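Parvulin 42 (Trypanosoma brucei brucei, PDB 6GMP) probably catalyses the cis-trans isomerisation of peptide bonds preceding proline, through the parvulin-type PPIase domain that makes up this chain. Local coordinates at residues E31-S36 / F69-S74; R35-A40 / P108-L113; E61-V66 / K76-L81; V84-Y89 / V96-K101. All coordinates share one frame; numbering follows the deposited sequence.

Contact 1 (E31-S36 / F69-S74); sequences EKITRS and FSECGS
R35 meets the carboxylate of E71 end-on, NH1 facing OE1 and NH2 facing OE2, in a two-pronged salt bridge. The distance from R35 NH1 to E71 OE1 is 3.0 Å and from R35 NH2 to E71 OE2 also 3.0 Å, and each oxygen uses its syn lone pair. The guanidinium and carboxylate planes are 15° apart, nearly coplanar, which lets both N-H groups point into the carboxylate at once; a third, weak bond runs from R35 NH1 to E71 OE2. Arginine suits the place because its flat, rigid end can engage both oxygens together. A bend at chi3 (65°) turns the guanidinium aside, so that its NH1/NH2 end faces E71, which reaches out extended from the opposite direction. I33 adds an apolar touch: its CD1 rests 3.7 Å from E71 OE1, so that the buried acid has a methyl group beside its ion pair. Neither partner depends on the other alone. E71 OE1 also accepts from the backbone N of K14, and R35 NH1 also donates to the backbone O of K14, so the backbone of K14, just after strand 6-13, bonds both partners and should limit their rotation. The pair joins the long loop between the first strand and first helix of the parvulin-type PPIase domain to the loop after helix 59-69, with R35 packed on V13 of strand 6-13 and on A40 and L43 of helix 37-49.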
loop_
_atom_site.group_PDB
_atom_site.type_symbol
_atom_site.label_atom_id
_atom_site.label_comp_id
_atom_site.label_asym_id
_atom_site.label_seq_id
_atom_site.Cartn_x
_atom_site.Cartn_y
_atom_site.Cartn_z
ATOM N N GLU A 31 14.303 -1.625 9.826
ATOM C CA GLU A 31 14.814 -2.731 9.026
ATOM C C GLU A 31 15.227 -2.191 7.661
ATOM O O GLU A 31 14.425 -1.571 6.963
ATOM C CB GLU A 31 13.792 -3.867 8.870
ATOM C CG GLU A 31 14.407 -5.108 8.206
ATOM C CD GLU A 31 13.437 -6.259 8.001
ATOM O OE1 GLU A 31 12.283 -6.185 8.472
ATOM O OE2 GLU A 31 13.836 -7.249 7.351
ATOM N N LYS A 32 16.476 -2.420 7.271
ATOM C CA LYS A 32 16.947 -1.955 5.975
ATOM C C LYS A 32 16.295 -2.791 4.879
ATOM O O LYS A 32 16.206 -4.012 4.998
ATOM C CB LYS A 32 18.470 -2.063 5.891
ATOM C CG LYS A 32 19.061 -1.568 4.584
ATOM C CD LYS A 32 20.550 -1.877 4.513
ATOM C CE LYS A 32 21.095 -1.670 3.112
ATOM N NZ LYS A 32 22.452 -2.250 2.948
ATOM N N ILE A 33 15.826 -2.124 3.825
ATOM C CA ILE A 33 15.174 -2.792 2.699
ATOM C C ILE A 33 16.190 -2.988 1.583
ATOM O O ILE A 33 16.697 -2.017 1.039
ATOM C CB ILE A 33 14.003 -1.958 2.158
ATOM C CG1 ILE A 33 13.000 -1.642 3.270
ATOM C CG2 ILE A 33 13.311 -2.692 1.012
ATOM C CD1 ILE A 33 12.469 -2.863 3.996
ATOM N N THR A 34 16.496 -4.244 1.269
ATOM C CA THR A 34 17.494 -4.575 0.261
ATOM C C THR A 34 16.926 -5.312 -0.958
ATOM O O THR A 34 17.661 -5.550 -1.913
ATOM C CB THR A 34 18.620 -5.421 0.853
ATOM O OG1 THR A 34 18.050 -6.522 1.567
ATOM C CG2 THR A 34 19.451 -4.593 1.808
ATOM N N ARG A 35 15.636 -5.649 -0.939
ATOM C CA ARG A 35 15.031 -6.400 -2.042
ATOM C C ARG A 35 15.024 -5.566 -3.308
ATOM O O ARG A 35 15.047 -4.338 -3.258
ATOM C CB ARG A 35 13.611 -6.863 -1.691
ATOM C CG ARG A 35 12.538 -5.787 -1.744
ATOM C CD ARG A 35 11.150 -6.382 -1.528
ATOM N NE ARG A 35 10.983 -6.941 -0.197
ATOM C CZ ARG A 35 10.593 -6.253 0.873
ATOM N NH1 ARG A 35 10.343 -4.956 0.797
ATOM N NH2 ARG A 35 10.456 -6.861 2.037
ATOM N N SER A 36 15.017 -6.232 -4.448
ATOM C CA SER A 36 15.008 -5.532 -5.721
ATOM C C SER A 36 13.610 -4.991 -5.990
ATOM O O SER A 36 12.633 -5.389 -5.372
ATOM C CB SER A 36 15.388 -6.482 -6.831
ATOM O OG SER A 36 14.333 -7.398 -7.041
ATOM N N PHE A 69 2.580 -6.826 6.314
ATOM C CA PHE A 69 3.482 -6.550 5.195
ATOM C C PHE A 69 3.877 -5.090 4.971
ATOM O O PHE A 69 4.899 -4.851 4.338
ATOM C CB PHE A 69 2.915 -7.087 3.872
ATOM C CG PHE A 69 2.769 -8.583 3.826
ATOM C CD1 PHE A 69 3.882 -9.403 3.645
ATOM C CD2 PHE A 69 1.522 -9.177 3.931
ATOM C CE1 PHE A 69 3.745 -10.776 3.590
ATOM C CE2 PHE A 69 1.381 -10.550 3.874
ATOM C CZ PHE A 69 2.494 -11.352 3.704
ATOM N N SER A 70 3.098 -4.116 5.436
ATOM C CA SER A 70 3.413 -2.736 5.068
ATOM C C SER A 70 4.689 -2.259 5.743
ATOM O O SER A 70 4.964 -2.576 6.902
ATOM C CB SER A 70 2.282 -1.772 5.383
ATOM O OG SER A 70 2.628 -0.507 4.816
ATOM N N GLU A 71 5.450 -1.469 5.002
ATOM C CA GLU A 71 6.715 -0.913 5.459
ATOM C C GLU A 71 6.640 0.617 5.568
ATOM O O GLU A 71 7.641 1.276 5.800
ATOM C CB GLU A 71 7.837 -1.374 4.518
ATOM C CG GLU A 71 8.058 -2.870 4.657
ATOM C CD GLU A 71 8.857 -3.501 3.545
ATOM O OE1 GLU A 71 9.129 -2.870 2.498
ATOM O OE2 GLU A 71 9.215 -4.685 3.714
ATOM N N CYS A 72 5.427 1.148 5.419
ATOM C CA CYS A 72 5.177 2.579 5.540
ATOM C C CYS A 72 4.916 2.968 6.985
ATOM O O CYS A 72 4.358 2.184 7.755
ATOM C CB CYS A 72 3.960 2.954 4.692
ATOM S SG CYS A 72 3.508 4.697 4.751
ATOM N N GLY A 73 5.288 4.186 7.349
ATOM C CA GLY A 73 5.002 4.693 8.676
ATOM C C GLY A 73 3.517 4.716 8.981
ATOM O O GLY A 73 3.130 4.652 10.158
ATOM N N SER A 74 2.687 4.797 7.946
ATOM C CA SER A 74 1.236 4.776 8.141
ATOM C C SER A 74 0.766 3.484 8.802
ATOM O O SER A 74 -0.358 3.414 9.302
ATOM C CB SER A 74 0.500 4.965 6.823
ATOM O OG SER A 74 0.787 3.922 5.918
#

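Contact 2 (R35-A40 / P108-L113); sequences RSRADA and PVETEL
The guanidinium of R37 presents one edge, the side formed by NE and NH2, to the carboxylate of E110, whose OE2 lies in the guanidinium plane. The two planes are 30° apart, and the grip is side-on, with one nitrogen to each oxygen. R37 NE stands 2.7 Å from E110 OE2, a short bond that meets the oxygen on its syn side, slightly out of the carboxylate plane. R37 NH2 reaches E110 OE1 at 2.8 Å through that oxygen's syn lone pair, though the acceptor is tilted 19° from the guanidinium plane. The chains cross at about a right angle. Both are extended, and so span backbones whose nearest CA atoms, of R37 and E110, are 9.6 Å apart. R37 has CG anti to the backbone N (chi1 178°) and continues extended as far as NE, laying its CD 3.4 Å from E110 OE2. Long side chains with charged ends suit this surface bridge between well-separated backbones. The helix that carries R37 is started by a capping box: S36 OG accepts from D39 N, and S36 N donates to D39 OD2. The bridge links the first turn of helix 37-49 to the short edge strand 109-111 of the antiparallel sheet, while nearby A40 packs on V115 of the adjoining strand 114-120.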
loop_
_atom_site.group_PDB
_atom_site.type_symbol
_atom_site.label_atom_id
_atom_site.label_comp_id
_atom_site.label_asym_id
_atom_site.label_seq_id
_atom_site.Cartn_x
_atom_site.Cartn_y
_atom_site.Cartn_z
ATOM N N ARG A 35 15.636 -5.649 -0.939
ATOM C CA ARG A 35 15.031 -6.400 -2.042
ATOM C C ARG A 35 15.024 -5.566 -3.308
ATOM O O ARG A 35 15.047 -4.338 -3.258
ATOM C CB ARG A 35 13.611 -6.863 -1.691
ATOM C CG ARG A 35 12.538 -5.787 -1.744
ATOM C CD ARG A 35 11.150 -6.382 -1.528
ATOM N NE ARG A 35 10.983 -6.941 -0.197
ATOM C CZ ARG A 35 10.593 -6.253 0.873
ATOM N NH1 ARG A 35 10.343 -4.956 0.797
ATOM N NH2 ARG A 35 10.456 -6.861 2.037
ATOM N N SER A 36 15.017 -6.232 -4.448
ATOM C CA SER A 36 15.008 -5.532 -5.721
ATOM C C SER A 36 13.610 -4.991 -5.990
ATOM O O SER A 36 12.633 -5.389 -5.372
ATOM C CB SER A 36 15.388 -6.482 -6.831
ATOM O OG SER A 36 14.333 -7.398 -7.041
ATOM N N ARG A 37 13.532 -4.075 -6.946
ATOM C CA ARG A 37 12.252 -3.580 -7.423
ATOM C C ARG A 37 11.366 -4.756 -7.869
ATOM O O ARG A 37 10.190 -4.832 -7.513
ATOM C CB ARG A 37 12.480 -2.611 -8.581
ATOM C CG ARG A 37 11.201 -2.070 -9.191
ATOM C CD ARG A 37 11.486 -1.120 -10.322
ATOM N NE ARG A 37 10.264 -0.764 -11.041
ATOM C CZ ARG A 37 9.818 -1.404 -12.119
ATOM N NH1 ARG A 37 10.503 -2.419 -12.644
ATOM N NH2 ARG A 37 8.695 -1.009 -12.697
ATOM N N ALA A 38 11.934 -5.684 -8.628
ATOM C CA ALA A 38 11.181 -6.833 -9.086
ATOM C C ALA A 38 10.659 -7.635 -7.914
ATOM O O ALA A 38 9.516 -8.115 -7.956
ATOM C CB ALA A 38 12.033 -7.691 -10.002
ATOM N N ASP A 39 11.483 -7.814 -6.893
ATOM C CA ASP A 39 11.055 -8.541 -5.706
ATOM C C ASP A 39 9.850 -7.853 -5.056
ATOM O O ASP A 39 8.910 -8.524 -4.620
ATOM C CB ASP A 39 12.168 -8.612 -4.668
ATOM C CG ASP A 39 13.355 -9.455 -5.104
ATOM O OD1 ASP A 39 13.262 -10.297 -6.015
ATOM O OD2 ASP A 39 14.424 -9.237 -4.475
ATOM N N ALA A 40 9.874 -6.527 -4.962
ATOM C CA ALA A 40 8.775 -5.775 -4.342
ATOM C C ALA A 40 7.484 -5.943 -5.148
ATOM O O ALA A 40 6.407 -6.124 -4.581
ATOM C CB ALA A 40 9.134 -4.306 -4.237
ATOM N N PRO A 108 -1.138 -3.793 -7.785
ATOM C CA PRO A 108 0.068 -3.083 -7.348
ATOM C C PRO A 108 0.335 -1.846 -8.198
ATOM O O PRO A 108 0.303 -1.914 -9.420
ATOM C CB PRO A 108 1.173 -4.128 -7.532
ATOM C CG PRO A 108 0.462 -5.460 -7.427
ATOM C CD PRO A 108 -0.878 -5.216 -8.074
ATOM N N VAL A 109 0.570 -0.719 -7.540
ATOM C CA VAL A 109 0.917 0.516 -8.238
ATOM C C VAL A 109 2.189 1.082 -7.642
ATOM O O VAL A 109 2.363 1.139 -6.423
ATOM C CB VAL A 109 -0.207 1.576 -8.198
ATOM C CG1 VAL A 109 -0.599 1.923 -6.784
ATOM C CG2 VAL A 109 0.229 2.828 -8.942
ATOM N N GLU A 110 3.077 1.501 -8.523
ATOM C CA GLU A 110 4.401 1.904 -8.122
ATOM C C GLU A 110 4.547 3.418 -8.101
ATOM O O GLU A 110 4.019 4.129 -8.967
ATOM C CB GLU A 110 5.406 1.298 -9.086
ATOM C CG GLU A 110 6.823 1.505 -8.679
ATOM C CD GLU A 110 7.774 0.923 -9.687
ATOM O OE1 GLU A 110 7.297 0.472 -10.752
ATOM O OE2 GLU A 110 8.987 0.928 -9.413
ATOM N N THR A 111 5.269 3.904 -7.100
ATOM C CA THR A 111 5.702 5.290 -7.060
ATOM C C THR A 111 7.140 5.329 -6.556
ATOM O O THR A 111 7.758 4.282 -6.365
ATOM C CB THR A 111 4.844 6.125 -6.117
ATOM O OG1 THR A 111 5.127 5.753 -4.765
ATOM C CG2 THR A 111 3.363 5.924 -6.410
ATOM N N GLU A 112 7.659 6.528 -6.319
ATOM C CA GLU A 112 9.005 6.687 -5.790
ATOM C C GLU A 112 9.152 6.041 -4.417
ATOM O O GLU A 112 10.270 5.727 -3.994
ATOM C CB GLU A 112 9.356 8.171 -5.686
ATOM C CG GLU A 112 9.614 8.841 -7.022
ATOM C CD GLU A 112 10.936 8.420 -7.633
ATOM O OE1 GLU A 112 11.960 9.068 -7.327
ATOM O OE2 GLU A 112 10.955 7.444 -8.416
ATOM N N LEU A 113 8.031 5.876 -3.723
ATOM C CA LEU A 113 8.025 5.345 -2.362
ATOM C C LEU A 113 8.168 3.833 -2.308
ATOM O O LEU A 113 8.576 3.288 -1.283
ATOM C CB LEU A 113 6.735 5.734 -1.646
ATOM C CG LEU A 113 6.487 7.231 -1.479
ATOM C CD1 LEU A 113 5.119 7.436 -0.866
ATOM C CD2 LEU A 113 7.568 7.866 -0.634
#

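Contact 3 (E61-V66 / K76-L81); sequences EFVQVV and KRDGDL
D78, V63 and V66 bury most of the surface here, in a contact of close packing without a hydrogen bond between the segments. V63 sets CG1 over the face of the D78 carboxylate, with 3.2 Å between V63 CG1 and D78 CG, and the same methyl lies 3.4 Å from each of the oxygens OD1 and OD2. Its other methyl, CG2, packs against D78 CB and the D78 carbonyl oxygen. V63 and D78 cross at about a right angle, the first methyl sitting directly above CG. The charge of D78 is answered outside the segments, where OD2 forms a salt bridge with R67, one helical turn beyond V63. V66, whose side chain points toward the turn, lays CG1 on the D78-G79 peptide: V66 CG1 is 3.5 Å from D78 C and 3.6 Å from G79 N.

That peptide belongs to a type I' beta turn from R77 to D80, closed by D80 N donating to R77 O and leading into strand 80-84, the edge strand of the parvulin domain's antiparallel sheet. Both central residues have positive phi, 59° at D78 and 91° at G79. Aspartate tolerates this conformation fairly well, and glycine suits its place, adding no side chain where V66 packs close. Short, branched valines let the turn come close to helix 59-69. V66 also touches V11 of strand 6-13, as does F62, whose ring stacks with Y119 of strand 114-120.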
loop_
_atom_site.group_PDB
_atom_site.type_symbol
_atom_site.label_atom_id
_atom_site.label_comp_id
_atom_site.label_asym_id
_atom_site.label_seq_id
_atom_site.Cartn_x
_atom_site.Cartn_y
_atom_site.Cartn_z
ATOM N N GLU A 61 -10.062 -6.818 6.875
ATOM C CA GLU A 61 -9.297 -7.629 5.923
ATOM C C GLU A 61 -8.087 -6.891 5.341
ATOM O O GLU A 61 -6.990 -7.450 5.202
ATOM C CB GLU A 61 -10.201 -8.111 4.796
ATOM C CG GLU A 61 -11.093 -9.279 5.210
ATOM C CD GLU A 61 -12.232 -9.558 4.242
ATOM O OE1 GLU A 61 -12.477 -8.727 3.340
ATOM O OE2 GLU A 61 -12.896 -10.614 4.387
ATOM N N PHE A 62 -8.262 -5.626 4.994
ATOM C CA PHE A 62 -7.138 -4.894 4.458
ATOM C C PHE A 62 -6.066 -4.597 5.513
ATOM O O PHE A 62 -4.867 -4.683 5.239
ATOM C CB PHE A 62 -7.585 -3.588 3.803
ATOM C CG PHE A 62 -6.499 -2.955 2.979
ATOM C CD1 PHE A 62 -6.119 -3.533 1.774
ATOM C CD2 PHE A 62 -5.807 -1.842 3.428
ATOM C CE1 PHE A 62 -5.101 -2.999 1.019
ATOM C CE2 PHE A 62 -4.777 -1.299 2.670
ATOM C CZ PHE A 62 -4.435 -1.877 1.456
ATOM N N VAL A 63 -6.508 -4.239 6.714
ATOM C CA VAL A 63 -5.601 -3.928 7.811
ATOM C C VAL A 63 -4.745 -5.151 8.155
ATOM O O VAL A 63 -3.594 -5.012 8.558
ATOM C CB VAL A 63 -6.407 -3.420 9.005
ATOM C CG1 VAL A 63 -5.592 -3.480 10.284
ATOM C CG2 VAL A 63 -6.894 -1.997 8.716
ATOM N N GLN A 64 -5.290 -6.347 7.963
ATOM C CA GLN A 64 -4.502 -7.561 8.166
ATOM C C GLN A 64 -3.246 -7.562 7.301
ATOM O O GLN A 64 -2.151 -7.856 7.785
ATOM C CB GLN A 64 -5.323 -8.806 7.871
ATOM C CG GLN A 64 -4.593 -10.112 8.180
ATOM C CD GLN A 64 -4.268 -10.254 9.649
ATOM O OE1 GLN A 64 -5.130 -10.065 10.507
ATOM N NE2 GLN A 64 -3.013 -10.576 9.950
ATOM N N VAL A 65 -3.379 -7.213 6.027
ATOM C CA VAL A 65 -2.213 -7.227 5.168
ATOM C C VAL A 65 -1.297 -6.041 5.471
ATOM O O VAL A 65 -0.085 -6.164 5.357
ATOM C CB VAL A 65 -2.559 -7.334 3.671
ATOM C CG1 VAL A 65 -3.181 -8.706 3.385
ATOM C CG2 VAL A 65 -3.479 -6.230 3.229
ATOM N N VAL A 66 -1.841 -4.910 5.916
ATOM C CA VAL A 66 -1.005 -3.801 6.375
ATOM C C VAL A 66 -0.139 -4.254 7.553
ATOM O O VAL A 66 1.079 -4.047 7.579
ATOM C CB VAL A 66 -1.856 -2.582 6.814
ATOM C CG1 VAL A 66 -0.968 -1.512 7.433
ATOM C CG2 VAL A 66 -2.677 -2.004 5.637
ATOM N N LYS A 76 1.520 2.534 11.545
ATOM C CA LYS A 76 1.305 2.804 12.963
ATOM C C LYS A 76 -0.160 3.138 13.238
ATOM O O LYS A 76 -0.590 3.155 14.392
ATOM C CB LYS A 76 2.223 3.924 13.466
ATOM C CG LYS A 76 1.792 5.332 13.089
ATOM C CD LYS A 76 2.741 6.377 13.677
ATOM C CE LYS A 76 3.665 6.974 12.625
ATOM N NZ LYS A 76 4.676 6.006 12.115
ATOM N N ARG A 77 -0.915 3.410 12.175
ATOM C CA ARG A 77 -2.364 3.584 12.281
ATOM C C ARG A 77 -3.046 2.658 11.277
ATOM O O ARG A 77 -4.043 3.001 10.640
ATOM C CB ARG A 77 -2.787 5.043 12.081
ATOM C CG ARG A 77 -2.582 5.944 13.304
ATOM C CD ARG A 77 -3.209 5.373 14.591
ATOM N NE ARG A 77 -2.176 5.029 15.567
ATOM C CZ ARG A 77 -1.784 5.816 16.569
ATOM N NH1 ARG A 77 -2.347 7.002 16.764
ATOM N NH2 ARG A 77 -0.827 5.408 17.392
ATOM N N ASP A 78 -2.483 1.461 11.157
ATOM C CA ASP A 78 -3.050 0.386 10.338
ATOM C C ASP A 78 -3.200 0.758 8.867
ATOM O O ASP A 78 -4.006 0.164 8.150
ATOM C CB ASP A 78 -4.389 -0.108 10.918
ATOM C CG ASP A 78 -4.211 -1.139 12.033
ATOM O OD1 ASP A 78 -3.159 -1.823 12.068
ATOM O OD2 ASP A 78 -5.131 -1.296 12.855
ATOM N N GLY A 79 -2.374 1.697 8.416
ATOM C CA GLY A 79 -2.277 2.047 7.013
ATOM C C GLY A 79 -3.190 3.170 6.564
ATOM O O GLY A 79 -3.284 3.450 5.370
ATOM N N ASP A 80 -3.846 3.813 7.516
ATOM C CA ASP A 80 -4.760 4.907 7.231
ATOM C C ASP A 80 -4.027 6.111 6.641
ATOM O O ASP A 80 -3.089 6.636 7.249
ATOM C CB ASP A 80 -5.452 5.304 8.537
ATOM C CG ASP A 80 -6.643 6.231 8.338
ATOM O OD1 ASP A 80 -7.024 6.538 7.187
ATOM O OD2 ASP A 80 -7.210 6.635 9.371
ATOM N N LEU A 81 -4.466 6.543 5.459
ATOM C CA LEU A 81 -3.971 7.782 4.849
ATOM C C LEU A 81 -4.935 8.950 5.027
ATOM O O LEU A 81 -4.635 10.060 4.589
ATOM C CB LEU A 81 -3.727 7.555 3.357
ATOM C CG LEU A 81 -2.687 6.485 3.022
ATOM C CD1 LEU A 81 -2.565 6.304 1.506
ATOM C CD2 LEU A 81 -1.341 6.818 3.641
#

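Contact 4 (V84-Y89 / V96-K101); sequences VESGTY and VAFSLK
F98 sets the face of its ring under S86 in a CH-pi contact, where a type II beta turn from E85 to T88, just beyond strand 80-84 of the parvulin domain, meets the end of helix 91-97. S86 CB stands 3.6 Å from the centroid of the F98 ring and only 6° off the ring normal, so the CH group lies almost squarely over the centre of the pi cloud. It is the turn backbone that lays CB on the ring. A small residue fits well here, as it lets that backbone come down close: S86 CA is 3.5 Å from F98 CE2. V84 approaches differently, with its carbonyl oxygen at the ring edge, in the plane, where the partly positive aromatic hydrogens lie. Its side chain adds a looser apolar contact, V84 CG1 being 4.4 Å from F98 CE2. F98 is the first residue to leave helical geometry after helix 91-97, and its ring also meets F8 of strand 6-13 edge-to-face, which ties turn, helix end and sheet together. G87, at phi 95°, takes the positive-phi position of the type II turn, which suits glycine. The turn is braced within itself by T88 OG1, which donates to E85 O at 2.9 Å. Foremost at the ring tip is F98 CZ, 3.2 Å from V84 O.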
loop_
_atom_site.group_PDB
_atom_site.type_symbol
_atom_site.label_atom_id
_atom_site.label_comp_id
_atom_site.label_asym_id
_atom_site.label_seq_id
_atom_site.Cartn_x
_atom_site.Cartn_y
_atom_site.Cartn_z
ATOM N N VAL A 84 -8.021 12.164 1.121
ATOM C CA VAL A 84 -7.088 12.634 0.104
ATOM C C VAL A 84 -7.842 13.257 -1.064
ATOM O O VAL A 84 -8.739 12.635 -1.628
ATOM C CB VAL A 84 -6.238 11.473 -0.435
ATOM C CG1 VAL A 84 -5.287 11.961 -1.526
ATOM C CG2 VAL A 84 -5.476 10.796 0.702
ATOM N N GLU A 85 -7.481 14.485 -1.425
ATOM C CA GLU A 85 -8.021 15.121 -2.625
ATOM C C GLU A 85 -7.229 14.677 -3.846
ATOM O O GLU A 85 -6.013 14.495 -3.762
ATOM C CB GLU A 85 -7.935 16.646 -2.504
ATOM C CG GLU A 85 -8.967 17.266 -1.583
ATOM C CD GLU A 85 -9.913 18.193 -2.318
ATOM O OE1 GLU A 85 -9.434 19.181 -2.917
ATOM O OE2 GLU A 85 -11.136 17.933 -2.301
ATOM N N SER A 86 -7.891 14.505 -4.988
ATOM C CA SER A 86 -7.174 14.142 -6.206
ATOM C C SER A 86 -6.253 15.288 -6.621
ATOM O O SER A 86 -6.597 16.449 -6.461
ATOM C CB SER A 86 -8.138 13.773 -7.340
ATOM O OG SER A 86 -9.069 14.805 -7.597
ATOM N N GLY A 87 -5.075 14.942 -7.139
ATOM C CA GLY A 87 -4.084 15.919 -7.561
ATOM C C GLY A 87 -3.031 16.219 -6.509
ATOM O O GLY A 87 -2.130 17.028 -6.745
ATOM N N THR A 88 -3.142 15.576 -5.352
ATOM C CA THR A 88 -2.241 15.839 -4.233
ATOM C C THR A 88 -1.014 14.939 -4.254
ATOM O O THR A 88 0.123 15.424 -4.184
ATOM C CB THR A 88 -2.964 15.652 -2.896
ATOM O OG1 THR A 88 -4.114 16.499 -2.856
ATOM C CG2 THR A 88 -2.054 16.020 -1.740
ATOM N N TYR A 89 -1.253 13.638 -4.356
ATOM C CA TYR A 89 -0.178 12.658 -4.403
ATOM C C TYR A 89 0.357 12.578 -5.822
ATOM O O TYR A 89 -0.227 13.152 -6.740
ATOM C CB TYR A 89 -0.673 11.280 -3.953
ATOM C CG TYR A 89 -0.946 11.171 -2.464
ATOM C CD1 TYR A 89 -1.288 12.286 -1.707
ATOM C CD2 TYR A 89 -0.840 9.959 -1.817
ATOM C CE1 TYR A 89 -1.535 12.182 -0.353
ATOM C CE2 TYR A 89 -1.084 9.845 -0.466
ATOM C CZ TYR A 89 -1.433 10.954 0.260
ATOM O OH TYR A 89 -1.672 10.831 1.609
ATOM N N VAL A 96 -4.695 5.644 -9.922
ATOM C CA VAL A 96 -5.166 4.334 -9.478
ATOM C C VAL A 96 -6.127 4.495 -8.314
ATOM O O VAL A 96 -7.187 3.863 -8.299
ATOM C CB VAL A 96 -3.985 3.420 -9.069
ATOM C CG1 VAL A 96 -4.471 2.152 -8.369
ATOM C CG2 VAL A 96 -3.157 3.055 -10.291
ATOM N N ALA A 97 -5.759 5.332 -7.350
ATOM C CA ALA A 97 -6.564 5.540 -6.152
ATOM C C ALA A 97 -7.970 6.023 -6.504
ATOM O O ALA A 97 -8.954 5.510 -5.978
ATOM C CB ALA A 97 -5.888 6.526 -5.221
ATOM N N PHE A 98 -8.063 6.996 -7.400
ATOM C CA PHE A 98 -9.356 7.594 -7.738
ATOM C C PHE A 98 -10.129 6.801 -8.805
ATOM O O PHE A 98 -11.205 7.204 -9.236
ATOM C CB PHE A 98 -9.175 9.080 -8.070
ATOM C CG PHE A 98 -8.923 9.901 -6.853
ATOM C CD1 PHE A 98 -9.975 10.481 -6.167
ATOM C CD2 PHE A 98 -7.640 10.040 -6.345
ATOM C CE1 PHE A 98 -9.743 11.207 -5.007
ATOM C CE2 PHE A 98 -7.411 10.755 -5.194
ATOM C CZ PHE A 98 -8.459 11.344 -4.527
ATOM N N SER A 99 -9.588 5.640 -9.170
ATOM C CA SER A 99 -10.285 4.696 -10.034
ATOM C C SER A 99 -11.011 3.634 -9.208
ATOM O O SER A 99 -11.852 2.905 -9.731
ATOM C CB SER A 99 -9.299 4.006 -10.978
ATOM O OG SER A 99 -8.615 2.948 -10.322
ATOM N N LEU A 100 -10.682 3.536 -7.923
ATOM C CA LEU A 100 -11.274 2.513 -7.071
ATOM C C LEU A 100 -12.723 2.815 -6.705
ATOM O O LEU A 100 -13.091 3.960 -6.450
ATOM C CB LEU A 100 -10.467 2.361 -5.784
ATOM C CG LEU A 100 -9.009 1.943 -5.938
ATOM C CD1 LEU A 100 -8.280 2.076 -4.591
ATOM C CD2 LEU A 100 -8.899 0.525 -6.471
ATOM N N LYS A 101 -13.531 1.761 -6.666
ATOM C CA LYS A 101 -14.856 1.835 -6.076
ATOM C C LYS A 101 -14.739 1.561 -4.575
ATOM O O LYS A 101 -13.709 1.076 -4.106
ATOM C CB LYS A 101 -15.789 0.832 -6.760
ATOM C CG LYS A 101 -15.768 0.960 -8.285
ATOM C CD LYS A 101 -16.869 0.159 -8.958
ATOM C CE LYS A 101 -16.614 -1.340 -8.882
ATOM N NZ LYS A 101 -15.455 -1.786 -9.720
#

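In the fold
Contacts 1 and 3 are buried, contact 2 lies on the surface and contact 4 is partly buried. Contacts 1 and 2 start from the same run of chain and both rest on arginine-carboxylate bridges, but the buried one is also held by backbone groups, whereas the surface one spans a wide gap with extended chains. Contacts 3 and 4 instead set beta turns at opposite ends of strand 80-84 against helix 59-69 and the end of helix 91-97, through methyl and aromatic groups. Contact 1 adjoins contact 3 through a probable hydrogen bond from G79 N to S74 O, and V109 packs on V96 between contacts 2 and 4. Contacts 1 and 4 lie on opposite sides of the domain's centre.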